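Local coordinates for uncharacterized protein Tm1679 (Thermotoga maritima, PDB 3H3E), which is a zinc-binding protein of the metallo-beta-lactamase superfamily, probably a metal-dependent enzyme, whose substrate and reaction are not established, at residues A[58-70]-A[77-89]. The protein carries 2 engineered substitutions. Sequence-based numbering, arbitrary orientation.
Sequences GIDLPKDVLISHG and GLLYLSGKRVWLR. With ZN (zinc ion), chain B.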
ATOM      1  N   GLY A  58     -11.875  17.674  -7.438  1.00 42.06           N
ATOM      2  CA  GLY A  58     -12.780  17.539  -8.563  1.00 40.58           C
ATOM      3  C   GLY A  58     -12.444  16.344  -9.428  1.00 42.11           C
ATOM      4  O   GLY A  58     -12.608  16.390 -10.644  1.00 42.73           O
ATOM      5  N   ILE A  59     -11.972  15.274  -8.791  1.00 41.42           N
ATOM      6  CA  ILE A  59     -11.625  14.033  -9.484  1.00 37.63           C
ATOM      7  C   ILE A  59     -12.715  12.965  -9.409  1.00 35.30           C
ATOM      8  O   ILE A  59     -13.308  12.727  -8.350  1.00 30.76           O
ATOM      9  CB  ILE A  59     -10.353  13.402  -8.908  1.00 37.32           C
ATOM     10  CG1 ILE A  59      -9.170  14.356  -9.035  1.00 36.49           C
ATOM     11  CG2 ILE A  59     -10.039  12.112  -9.633  1.00 37.93           C
ATOM     12  CD1 ILE A  59      -8.041  14.014  -8.097  1.00 34.14           C
ATOM     13  N   ASP A  60     -12.967  12.327 -10.549  1.00 36.67           N
ATOM     14  CA  ASP A  60     -13.810  11.142 -10.619  1.00 35.76           C
ATOM     15  C   ASP A  60     -12.945   9.904 -10.397  1.00 32.94           C
ATOM     16  O   ASP A  60     -11.919   9.746 -11.051  1.00 36.55           O
ATOM     17  CB  ASP A  60     -14.462  11.054 -11.991  1.00 36.83           C
ATOM     18  CG  ASP A  60     -15.364  12.223 -12.277  1.00 55.53           C
ATOM     19  OD1 ASP A  60     -16.274  12.478 -11.457  1.00 55.46           O
ATOM     20  OD2 ASP A  60     -15.166  12.880 -13.326  1.00 67.47           O
ATOM     21  N   LEU A  61     -13.343   9.027  -9.482  1.00 25.75           N
ATOM     22  CA  LEU A  61     -12.533   7.843  -9.224  1.00 23.70           C
ATOM     23  C   LEU A  61     -12.789   6.805 -10.295  1.00 26.86           C
ATOM     24  O   LEU A  61     -13.884   6.742 -10.859  1.00 26.45           O
ATOM     25  CB  LEU A  61     -12.796   7.256  -7.837  1.00 17.91           C
ATOM     26  CG  LEU A  61     -12.626   8.185  -6.643  1.00 17.63           C
ATOM     27  CD1 LEU A  61     -12.912   7.392  -5.405  1.00 15.44           C
ATOM     28  CD2 LEU A  61     -11.245   8.799  -6.601  1.00 14.73           C
ATOM     29  N   PRO A  62     -11.776   5.978 -10.573  1.00 23.45           N
ATOM     30  CA  PRO A  62     -11.849   5.035 -11.679  1.00 26.09           C
ATOM     31  C   PRO A  62     -12.600   3.777 -11.270  1.00 31.34           C
ATOM     32  O   PRO A  62     -12.926   3.563 -10.104  1.00 32.94           O
ATOM     33  CB  PRO A  62     -10.382   4.693 -11.941  1.00 24.80           C
ATOM     34  CG  PRO A  62      -9.584   5.371 -10.815  1.00 24.39           C
ATOM     35  CD  PRO A  62     -10.556   5.781  -9.784  1.00 23.65           C
ATOM     36  N   LYS A  63     -12.863   2.941 -12.254  1.00 30.11           N
ATOM     37  CA  LYS A  63     -13.585   1.714 -12.035  1.00 29.11           C
ATOM     38  C   LYS A  63     -12.825   0.786 -11.097  1.00 24.92           C
ATOM     39  O   LYS A  63     -13.430   0.111 -10.261  1.00 25.90           O
ATOM     40  CB  LYS A  63     -13.813   1.026 -13.381  1.00 31.73           C
ATOM     41  CG  LYS A  63     -14.394  -0.350 -13.273  1.00 34.34           C
ATOM     42  CD  LYS A  63     -14.395  -1.028 -14.628  1.00 40.57           C
ATOM     43  CE  LYS A  63     -13.109  -0.745 -15.379  1.00 39.04           C
ATOM     44  NZ  LYS A  63     -12.865  -1.807 -16.387  1.00 39.52           N
ATOM     45  N   ASP A  64     -11.501   0.743 -11.248  1.00 19.71           N
ATOM     46  CA  ASP A  64     -10.689  -0.283 -10.591  1.00 18.00           C
ATOM     47  C   ASP A  64     -10.091   0.181  -9.283  1.00 19.21           C
ATOM     48  O   ASP A  64      -9.357   1.168  -9.226  1.00 18.10           O
ATOM     49  CB  ASP A  64      -9.564  -0.779 -11.508  1.00 18.47           C
ATOM     50  CG  ASP A  64     -10.075  -1.578 -12.692  1.00 31.11           C
ATOM     51  OD1 ASP A  64     -10.730  -2.623 -12.497  1.00 39.44           O
ATOM     52  OD2 ASP A  64      -9.797  -1.177 -13.833  1.00 33.93           O
ATOM     53  N   VAL A  65     -10.404  -0.555  -8.229  1.00 19.01           N
ATOM     54  CA  VAL A  65      -9.827  -0.304  -6.919  1.00 16.38           C
ATOM     55  C   VAL A  65      -9.032  -1.525  -6.478  1.00 19.70           C
ATOM     56  O   VAL A  65      -9.556  -2.635  -6.467  1.00 24.05           O
ATOM     57  CB  VAL A  65     -10.925  -0.026  -5.895  1.00 14.36           C
ATOM     58  CG1 VAL A  65     -10.312   0.288  -4.533  1.00 10.32           C
ATOM     59  CG2 VAL A  65     -11.835   1.095  -6.404  1.00 10.51           C
ATOM     60  N   LEU A  66      -7.763  -1.316  -6.137  1.00 16.53           N
ATOM     61  CA  LEU A  66      -6.892  -2.401  -5.707  1.00 12.68           C
ATOM     62  C   LEU A  66      -6.726  -2.345  -4.213  1.00 15.74           C
ATOM     63  O   LEU A  66      -6.564  -1.271  -3.651  1.00 21.88           O
ATOM     64  CB  LEU A  66      -5.519  -2.275  -6.349  1.00 10.57           C
ATOM     65  CG  LEU A  66      -5.497  -1.792  -7.784  1.00 13.27           C
ATOM     66  CD1 LEU A  66      -4.072  -1.640  -8.209  1.00 15.92           C
ATOM     67  CD2 LEU A  66      -6.232  -2.764  -8.691  1.00 16.65           C
ATOM     68  N   ILE A  67      -6.737  -3.506  -3.574  1.00 16.47           N
ATOM     69  CA  ILE A  67      -6.630  -3.574  -2.128  1.00 14.26           C
ATOM     70  C   ILE A  67      -5.330  -4.244  -1.722  1.00 20.28           C
ATOM     71  O   ILE A  67      -5.111  -5.416  -2.031  1.00 27.62           O
ATOM     72  CB  ILE A  67      -7.793  -4.356  -1.538  1.00 14.30           C
ATOM     73  CG1 ILE A  67      -9.105  -3.634  -1.831  1.00 15.97           C
ATOM     74  CG2 ILE A  67      -7.615  -4.487  -0.055  1.00 20.77           C
ATOM     75  CD1 ILE A  67      -9.167  -2.231  -1.248  1.00 21.69           C
ATOM     76  N   SER A  68      -4.473  -3.503  -1.026  1.00 16.79           N
ATOM     77  CA  SER A  68      -3.155  -3.997  -0.639  1.00 14.88           C
ATOM     78  C   SER A  68      -3.237  -5.107   0.405  1.00 18.30           C
ATOM     79  O   SER A  68      -2.426  -6.024   0.409  1.00 28.21           O
ATOM     80  CB  SER A  68      -2.309  -2.851  -0.105  1.00 20.87           C
ATOM     81  OG  SER A  68      -2.965  -2.207   0.964  1.00 22.08           O
ATOM     82  N   HIS A  69      -4.205  -5.008   1.303  1.00 14.22           N
ATOM     83  CA  HIS A  69      -4.457  -6.057   2.280  1.00 13.36           C
ATOM     84  C   HIS A  69      -5.783  -5.779   2.998  1.00 14.86           C
ATOM     85  O   HIS A  69      -6.295  -4.664   2.957  1.00 19.31           O
ATOM     86  CB  HIS A  69      -3.270  -6.229   3.248  1.00 14.97           C
ATOM     87  CG  HIS A  69      -3.002  -5.044   4.119  1.00 12.79           C
ATOM     88  ND1 HIS A  69      -2.755  -3.784   3.614  1.00 21.39           N
ATOM     89  CD2 HIS A  69      -2.916  -4.931   5.465  1.00 13.77           C
ATOM     90  CE1 HIS A  69      -2.550  -2.942   4.613  1.00 21.33           C
ATOM     91  NE2 HIS A  69      -2.640  -3.613   5.748  1.00 15.92           N
ATOM     92  N   GLY A  70      -6.363  -6.797   3.621  1.00 14.60           N
ATOM     93  CA  GLY A  70      -7.686  -6.647   4.210  1.00  9.69           C
ATOM     94  C   GLY A  70      -7.785  -6.060   5.606  1.00 14.83           C
ATOM     95  O   GLY A  70      -8.582  -6.531   6.400  1.00 25.97           O
ATOM     96  N   GLY A  77     -13.041   2.381   3.161  1.00 19.71           N
ATOM     97  CA  GLY A  77     -13.760   3.311   2.320  1.00 13.97           C
ATOM     98  C   GLY A  77     -14.506   2.631   1.194  1.00 22.85           C
ATOM     99  O   GLY A  77     -15.240   3.276   0.458  1.00 30.79           O
ATOM    100  N   LEU A  78     -14.312   1.329   1.038  1.00 22.01           N
ATOM    101  CA  LEU A  78     -15.077   0.576   0.050  1.00 21.99           C
ATOM    102  C   LEU A  78     -16.550   0.556   0.429  1.00 23.33           C
ATOM    103  O   LEU A  78     -17.420   0.336  -0.405  1.00 33.18           O
ATOM    104  CB  LEU A  78     -14.565  -0.852  -0.044  1.00 21.86           C
ATOM    105  CG  LEU A  78     -13.367  -1.061  -0.953  1.00 21.79           C
ATOM    106  CD1 LEU A  78     -12.833  -2.462  -0.764  1.00 19.64           C
ATOM    107  CD2 LEU A  78     -13.788  -0.826  -2.384  1.00 21.07           C
ATOM    108  N   LEU A  79     -16.817   0.775   1.706  1.00 20.39           N
ATOM    109  CA  LEU A  79     -18.177   0.870   2.200  1.00 18.81           C
ATOM    110  C   LEU A  79     -18.885   2.075   1.626  1.00 21.42           C
ATOM    111  O   LEU A  79     -20.086   2.224   1.802  1.00 25.34           O
ATOM    112  CB  LEU A  79     -18.174   0.967   3.724  1.00 15.83           C
ATOM    113  CG  LEU A  79     -17.551  -0.253   4.400  1.00 19.65           C
ATOM    114  CD1 LEU A  79     -17.632  -0.128   5.917  1.00 25.12           C
ATOM    115  CD2 LEU A  79     -18.243  -1.504   3.919  1.00 13.59           C
ATOM    116  N   TYR A  80     -18.134   2.937   0.953  1.00 11.81           N
ATOM    117  CA  TYR A  80     -18.677   4.167   0.397  1.00 15.26           C
ATOM    118  C   TYR A  80     -18.699   4.139  -1.122  1.00 18.68           C
ATOM    119  O   TYR A  80     -19.030   5.133  -1.759  1.00 20.87           O
ATOM    120  CB  TYR A  80     -17.864   5.376   0.881  1.00 17.37           C
ATOM    121  CG  TYR A  80     -17.948   5.580   2.368  1.00 22.56           C
ATOM    122  CD1 TYR A  80     -18.851   6.496   2.917  1.00 26.05           C
ATOM    123  CD2 TYR A  80     -17.151   4.837   3.237  1.00 25.24           C
ATOM    124  CE1 TYR A  80     -18.950   6.677   4.290  1.00 26.30           C
ATOM    125  CE2 TYR A  80     -17.241   5.011   4.616  1.00 25.06           C
ATOM    126  CZ  TYR A  80     -18.147   5.929   5.132  1.00 28.70           C
ATOM    127  OH  TYR A  80     -18.234   6.112   6.484  1.00 34.01           O
ATOM    128  N   LEU A  81     -18.330   2.998  -1.698  1.00 18.84           N
ATOM    129  CA  LEU A  81     -18.338   2.833  -3.146  1.00 17.16           C
ATOM    130  C   LEU A  81     -19.296   1.724  -3.565  1.00 25.26           C
ATOM    131  O   LEU A  81     -19.556   0.800  -2.795  1.00 28.28           O
ATOM    132  CB  LEU A  81     -16.932   2.535  -3.665  1.00 16.55           C
ATOM    133  CG  LEU A  81     -15.858   3.585  -3.363  1.00 20.69           C
ATOM    134  CD1 LEU A  81     -14.502   3.070  -3.792  1.00 14.59           C
ATOM    135  CD2 LEU A  81     -16.177   4.936  -4.026  1.00 14.83           C
ATOM    136  N   SER A  82     -19.832   1.851  -4.779  1.00 23.73           N
ATOM    137  CA  SER A  82     -20.629   0.820  -5.407  1.00 13.41           C
ATOM    138  C   SER A  82     -20.144   0.651  -6.847  1.00 26.37           C
ATOM    139  O   SER A  82     -19.671   1.597  -7.486  1.00 15.90           O
ATOM    140  CB  SER A  82     -22.114   1.199  -5.420  1.00 17.07           C
ATOM    141  OG  SER A  82     -22.574   1.698  -4.181  1.00 23.51           O
ATOM    142  N   GLY A  83     -20.269  -0.565  -7.359  1.00 28.13           N
ATOM    143  CA  GLY A  83     -20.014  -0.836  -8.759  1.00 19.58           C
ATOM    144  C   GLY A  83     -18.560  -0.844  -9.173  1.00 18.81           C
ATOM    145  O   GLY A  83     -18.254  -0.931 -10.355  1.00 22.89           O
ATOM    146  N   LYS A  84     -17.654  -0.739  -8.212  1.00 22.40           N
ATOM    147  CA  LYS A  84     -16.235  -0.815  -8.524  1.00 17.63           C
ATOM    148  C   LYS A  84     -15.849  -2.265  -8.757  1.00 17.15           C
ATOM    149  O   LYS A  84     -16.554  -3.177  -8.344  1.00 21.20           O
ATOM    150  CB  LYS A  84     -15.391  -0.222  -7.391  1.00 17.18           C
ATOM    151  CG  LYS A  84     -15.766   1.211  -7.024  1.00 21.99           C
ATOM    152  CD  LYS A  84     -15.390   2.208  -8.108  1.00 17.26           C
ATOM    153  CE  LYS A  84     -16.099   3.521  -7.898  1.00 19.01           C
ATOM    154  NZ  LYS A  84     -15.774   4.535  -8.935  1.00 22.08           N
ATOM    155  N   ARG A  85     -14.732  -2.462  -9.438  1.00 16.77           N
ATOM    156  CA  ARG A  85     -14.122  -3.767  -9.578  1.00 11.37           C
ATOM    157  C   ARG A  85     -12.980  -3.816  -8.579  1.00 15.68           C
ATOM    158  O   ARG A  85     -11.976  -3.122  -8.726  1.00 10.35           O
ATOM    159  CB  ARG A  85     -13.578  -3.898 -10.981  1.00 21.39           C
ATOM    160  CG  ARG A  85     -13.067  -5.250 -11.342  1.00 26.50           C
ATOM    161  CD  ARG A  85     -12.309  -5.088 -12.607  1.00 41.76           C
ATOM    162  NE  ARG A  85     -12.279  -6.300 -13.402  1.00 51.27           N
ATOM    163  CZ  ARG A  85     -11.669  -6.382 -14.575  1.00 58.16           C
ATOM    164  NH1 ARG A  85     -11.047  -5.313 -15.073  1.00 56.49           N
ATOM    165  NH2 ARG A  85     -11.681  -7.528 -15.239  1.00 65.41           N
ATOM    166  N   VAL A  86     -13.150  -4.618  -7.539  1.00 14.13           N
ATOM    167  CA  VAL A  86     -12.210  -4.623  -6.429  1.00 16.55           C
ATOM    168  C   VAL A  86     -11.250  -5.777  -6.556  1.00 21.54           C
ATOM    169  O   VAL A  86     -11.660  -6.936  -6.522  1.00 23.74           O
ATOM    170  CB  VAL A  86     -12.924  -4.748  -5.085  1.00 15.68           C
ATOM    171  CG1 VAL A  86     -11.897  -4.803  -3.976  1.00 10.78           C
ATOM    172  CG2 VAL A  86     -13.895  -3.600  -4.893  1.00  9.57           C
ATOM    173  N   TRP A  87      -9.972  -5.445  -6.715  1.00 21.53           N
ATOM    174  CA  TRP A  87      -8.926  -6.441  -6.881  1.00 14.53           C
ATOM    175  C   TRP A  87      -8.336  -6.780  -5.534  1.00 13.24           C
ATOM    176  O   TRP A  87      -7.596  -5.980  -4.974  1.00 14.81           O
ATOM    177  CB  TRP A  87      -7.819  -5.879  -7.750  1.00 16.14           C
ATOM    178  CG  TRP A  87      -8.237  -5.564  -9.136  1.00 15.94           C
ATOM    179  CD1 TRP A  87      -9.105  -4.605  -9.518  1.00 14.81           C
ATOM    180  CD2 TRP A  87      -7.784  -6.201 -10.335  1.00 17.36           C
ATOM    181  NE1 TRP A  87      -9.242  -4.602 -10.883  1.00 17.70           N
ATOM    182  CE2 TRP A  87      -8.430  -5.573 -11.410  1.00 18.98           C
ATOM    183  CE3 TRP A  87      -6.900  -7.249 -10.603  1.00 19.96           C
ATOM    184  CZ2 TRP A  87      -8.223  -5.951 -12.738  1.00 19.14           C
ATOM    185  CZ3 TRP A  87      -6.695  -7.628 -11.929  1.00 21.88           C
ATOM    186  CH2 TRP A  87      -7.356  -6.979 -12.974  1.00 18.48           C
ATOM    187  N   LEU A  88      -8.662  -7.961  -5.020  1.00 10.02           N
ATOM    188  CA  LEU A  88      -8.134  -8.410  -3.749  1.00  8.79           C
ATOM    189  C   LEU A  88      -7.675  -9.861  -3.809  1.00 20.67           C
ATOM    190  O   LEU A  88      -8.122 -10.627  -4.660  1.00 28.53           O
ATOM    191  CB  LEU A  88      -9.180  -8.245  -2.649  1.00 10.50           C
ATOM    192  CG  LEU A  88     -10.466  -9.068  -2.730  1.00 18.87           C
ATOM    193  CD1 LEU A  88     -11.115  -9.136  -1.373  1.00 18.35           C
ATOM    194  CD2 LEU A  88     -11.428  -8.492  -3.753  1.00 17.93           C
ATOM    195  N   ARG A  89      -6.771 -10.229  -2.905  1.00 16.32           N
ATOM    196  CA  ARG A  89      -6.368 -11.615  -2.745  1.00 13.11           C
ATOM    197  C   ARG A  89      -7.437 -12.412  -1.984  1.00 20.65           C
ATOM    198  O   ARG A  89      -8.021 -11.917  -1.031  1.00 16.21           O
ATOM    199  CB  ARG A  89      -5.036 -11.709  -2.008  1.00  9.82           C
ATOM    200  CG  ARG A  89      -3.874 -11.084  -2.732  1.00 21.54           C
ATOM    201  CD  ARG A  89      -2.566 -11.831  -2.477  1.00 21.42           C
ATOM    202  NE  ARG A  89      -2.186 -12.622  -3.642  1.00 18.88           N
ATOM    203  CZ  ARG A  89      -1.974 -13.928  -3.617  1.00 29.11           C
ATOM    204  NH1 ARG A  89      -2.077 -14.608  -2.484  1.00 39.15           N
ATOM    205  NH2 ARG A  89      -1.642 -14.553  -4.727  1.00 34.28           N
TER
HETATM  206 ZN    ZN B 256      -2.184  -3.090   7.931  1.00 34.24          ZN
HETATM  207  O   HOH W   1     -16.200   7.553  -8.355  1.00 28.00           O
HETATM  208  O   HOH W   2      -5.625  -8.169  -1.061  1.00 17.16           O
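V65 and W87 sit at the middle of a parallel strand pair, 64-66 beside 85-89, joined by four backbone hydrogen bonds. R85 N donates to K63 O and V65 N to R85 O; W87 N then reaches V65 O (2.9 Å), and I67 N closes the ladder on W87 O. Beyond the last rung, a water bridges I67 O and R89 N.

On the face bearing D64, L66, R85 and W87, the polar contacts centre on D64 OD1. The indole NE1 gives D64 OD1 a nearly straight bond (3.0 Å, 170°); the oxygen lies in the ring plane, but the nitrogen stands above the carboxylate plane. R85, extended with CG opposite its backbone N (chi1 -173°), runs alongside D64, and its NH1 makes a long salt bridge to OD1 (3.7 Å).

Separately, in the loop before strand 85-89, K84 bends at chi2 (-70°), which carries NZ back to P62 O (3.2 Å) from above the carbonyl plane; a water also accepts from NZ.

Apolar contacts occupy both faces. L66 CD2 makes a CH-pi contact over the five-membered ring of W87, 3.8 Å from its centroid. On the opposite face, I67 CD1 meets L78 CD1 tip to tip (3.7 Å), while V65 touches L78, L81 and the aliphatic part of K84. Helix 107-113 also packs against L78.

The pair belongs to the beta-alpha-beta unit with helix 72-75. The backbone ladder ends at I67, two residues before the zinc ligand H69, whose NE2 binds the metal (2.3 Å) with H71 and H182. The in-plane bond to D64 and the cover of L66 over one face would together restrict rotation of the indole.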